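Local coordinates for protein 11S globulin (Wrightia tinctoria, PDB 5WXU) that probably serves as a hexameric seed storage protein and nutrient reservoir, and binds the plant hormone auxin (indole-3-acetic acid), at residues Gly42-Gln47 against Leu75-Ile80. Numbering follows the deposited sequence.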
ATOM      1  N   GLY B  42     -30.315   0.847  19.260  1.00 32.23           N
ATOM      2  CA  GLY B  42     -28.980   1.298  18.907  1.00 26.53           C
ATOM      3  C   GLY B  42     -29.046   2.713  18.383  1.00 23.41           C
ATOM      4  O   GLY B  42     -30.136   3.263  17.982  1.00 21.72           O
ATOM      5  N   GLU B  43     -27.885   3.342  18.305  1.00 20.71           N
ATOM      6  CA  GLU B  43     -27.921   4.769  18.037  1.00 22.07           C
ATOM      7  C   GLU B  43     -28.285   5.168  16.578  1.00 23.04           C
ATOM      8  O   GLU B  43     -28.583   6.353  16.290  1.00 24.31           O
ATOM      9  CB  GLU B  43     -26.662   5.404  18.562  1.00 28.79           C
ATOM     10  CG  GLU B  43     -25.329   4.923  18.026  1.00 29.01           C
ATOM     11  CD  GLU B  43     -24.691   3.652  18.628  1.00 28.70           C
ATOM     12  OE1 GLU B  43     -25.319   2.749  19.274  1.00 24.70           O
ATOM     13  OE2 GLU B  43     -23.471   3.454  18.344  1.00 26.50           O
ATOM     14  N   CYS B  44     -28.223   4.200  15.655  1.00 21.45           N
ATOM     15  CA  CYS B  44     -28.618   4.385  14.282  1.00 18.73           C
ATOM     16  C   CYS B  44     -29.887   3.558  13.940  1.00 20.50           C
ATOM     17  O   CYS B  44     -30.254   3.366  12.767  1.00 21.36           O
ATOM     18  CB  CYS B  44     -27.496   3.965  13.338  1.00 19.91           C
ATOM     19  SG  CYS B  44     -26.235   5.284  13.171  1.00 22.57           S
ATOM     20  N   ASP B  45     -30.614   3.175  14.978  1.00 20.94           N
ATOM     21  CA  ASP B  45     -31.887   2.458  14.740  1.00 23.24           C
ATOM     22  C   ASP B  45     -32.948   3.543  14.822  1.00 27.40           C
ATOM     23  O   ASP B  45     -33.542   3.780  15.872  1.00 27.20           O
ATOM     24  CB  ASP B  45     -32.075   1.410  15.784  1.00 23.36           C
ATOM     25  CG  ASP B  45     -33.386   0.641  15.599  1.00 27.39           C
ATOM     26  OD1 ASP B  45     -33.996   0.747  14.525  1.00 28.93           O
ATOM     27  OD2 ASP B  45     -33.788  -0.049  16.529  1.00 25.08           O
ATOM     28  N   LEU B  46     -33.119   4.237  13.717  1.00 23.82           N
ATOM     29  CA  LEU B  46     -34.013   5.364  13.666  1.00 26.25           C
ATOM     30  C   LEU B  46     -35.337   4.954  13.001  1.00 30.20           C
ATOM     31  O   LEU B  46     -35.391   4.347  11.873  1.00 27.49           O
ATOM     32  CB  LEU B  46     -33.402   6.527  12.862  1.00 25.25           C
ATOM     33  CG  LEU B  46     -31.925   6.865  13.176  1.00 27.02           C
ATOM     34  CD1 LEU B  46     -31.432   7.985  12.255  1.00 25.70           C
ATOM     35  CD2 LEU B  46     -31.809   7.231  14.629  1.00 28.45           C
ATOM     36  N   GLN B  47     -36.406   5.333  13.674  1.00 33.05           N
ATOM     37  CA  GLN B  47     -37.769   5.021  13.211  1.00 37.04           C
ATOM     38  C   GLN B  47     -38.249   6.136  12.305  1.00 33.05           C
ATOM     39  O   GLN B  47     -39.064   5.903  11.427  1.00 34.08           O
ATOM     40  CB  GLN B  47     -38.712   4.840  14.416  1.00 44.57           C
ATOM     41  CG  GLN B  47     -38.313   3.689  15.347  1.00 51.70           C
ATOM     42  CD  GLN B  47     -37.054   3.962  16.213  1.00 57.44           C
ATOM     43  OE1 GLN B  47     -36.741   5.114  16.589  1.00 60.76           O
ATOM     44  NE2 GLN B  47     -36.327   2.893  16.524  1.00 59.56           N
ATOM     45  N   LEU B  75     -28.001  13.353  13.434  1.00 20.49           N
ATOM     46  CA  LEU B  75     -26.604  13.809  13.450  1.00 21.92           C
ATOM     47  C   LEU B  75     -25.732  12.926  14.312  1.00 23.04           C
ATOM     48  O   LEU B  75     -24.558  12.644  13.959  1.00 21.96           O
ATOM     49  CB  LEU B  75     -26.477  15.262  13.907  1.00 23.13           C
ATOM     50  CG  LEU B  75     -26.454  16.293  12.798  1.00 23.20           C
ATOM     51  CD1 LEU B  75     -27.778  16.393  12.136  1.00 25.78           C
ATOM     52  CD2 LEU B  75     -26.027  17.686  13.217  1.00 22.55           C
ATOM     53  N   GLN B  76     -26.260  12.499  15.468  1.00 20.80           N
ATOM     54  CA  GLN B  76     -25.503  11.602  16.325  1.00 23.97           C
ATOM     55  C   GLN B  76     -25.258  10.283  15.654  1.00 20.82           C
ATOM     56  O   GLN B  76     -24.163   9.757  15.811  1.00 22.39           O
ATOM     57  CB  GLN B  76     -26.222  11.323  17.627  1.00 28.51           C
ATOM     58  CG  GLN B  76     -26.418  12.564  18.431  1.00 33.37           C
ATOM     59  CD  GLN B  76     -25.590  12.614  19.661  1.00 41.48           C
ATOM     60  OE1 GLN B  76     -24.939  13.644  19.948  1.00 50.50           O
ATOM     61  NE2 GLN B  76     -25.637  11.537  20.441  1.00 40.86           N
ATOM     62  N   CYS B  77     -26.259   9.759  14.932  1.00 18.97           N
ATOM     63  CA  CYS B  77     -26.136   8.479  14.180  1.00 20.74           C
ATOM     64  C   CYS B  77     -25.069   8.615  13.050  1.00 18.95           C
ATOM     65  O   CYS B  77     -24.180   7.756  12.897  1.00 18.56           O
ATOM     66  CB  CYS B  77     -27.479   8.041  13.530  1.00 19.52           C
ATOM     67  SG  CYS B  77     -27.324   6.782  12.241  1.00 20.86           S
ATOM     68  N   ALA B  78     -25.096   9.745  12.350  1.00 21.14           N
ATOM     69  CA  ALA B  78     -24.194   9.947  11.237  1.00 20.41           C
ATOM     70  C   ALA B  78     -22.788  10.342  11.687  1.00 19.16           C
ATOM     71  O   ALA B  78     -21.831  10.232  10.901  1.00 20.12           O
ATOM     72  CB  ALA B  78     -24.718  10.990  10.307  1.00 20.76           C
ATOM     73  N   GLY B  79     -22.653  10.773  12.933  1.00 17.41           N
ATOM     74  CA  GLY B  79     -21.368  11.109  13.452  1.00 18.30           C
ATOM     75  C   GLY B  79     -20.870  12.450  12.940  1.00 17.44           C
ATOM     76  O   GLY B  79     -19.689  12.618  12.708  1.00 17.34           O
ATOM     77  N   ILE B  80     -21.787  13.386  12.697  1.00 15.39           N
ATOM     78  CA  ILE B  80     -21.385  14.635  12.058  1.00 18.10           C
ATOM     79  C   ILE B  80     -21.867  15.856  12.800  1.00 18.75           C
ATOM     80  O   ILE B  80     -22.855  15.749  13.565  1.00 20.62           O
ATOM     81  CB  ILE B  80     -21.821  14.714  10.558  1.00 18.83           C
ATOM     82  CG1 ILE B  80     -23.321  14.661  10.365  1.00 20.35           C
ATOM     83  CG2 ILE B  80     -21.116  13.702   9.640  1.00 18.93           C
ATOM     84  CD1 ILE B  80     -23.817  16.082  10.050  1.00 20.95           C
TER
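The carbonyl oxygen of Cys44 is gripped by two donors: the hydroxyl of Tyr392, and Leu46 N in a weak bond (Leu46 N to Cys44 O 3.1 Å) that closes an inverse gamma turn centred on Asp45. The same hydroxyl bonds to Leu46 N as well, bridging the turn. Overlapping it, Gly42 to Asp45 form a type I beta turn, closed by the hydrogen bond from Asp45 N to Gly42 O (3.0 Å). The two turns fold the irregular loop so that Cys44 faces the helix. The covalent link follows: Cys44 SG meets Cys77 SG at 2.1 Å, and the CB-S-S-CB torsion of 110° gives a right-handed twist. On the helix, Cys77 holds its sulfur anti to the backbone N (chi1 164°), which carries it out from the helix to Cys44. This disulfide ties the loop ahead of strand 56-60 to helix 73-78 of the N-terminal cupin domain, which leads into strand 80-87. Two further groups reach the CB of Cys77: Glu43 O at 3.4 Å, and the methyl CD1 of Leu46 at 4.2 Å. Leucine suits this buried place because its branched apolar end can lie against the cysteine without polar demands. The helix then ends in a Schellman motif: Ile80 N bonds to Leu75 O at 3.1 Å, Gly79 N bonds weakly to Gln76 O at 3.4 Å, and Gly79 takes the positive phi that a residue without a side chain adopts readily. A second subunit packs against both loop and helix, its Ser30 OG bonding to Glu43 OE2, its Asp194 OD2 accepting a hydrogen bond from Cys44 N, and its backbone hydrogen-bonding with Cys77.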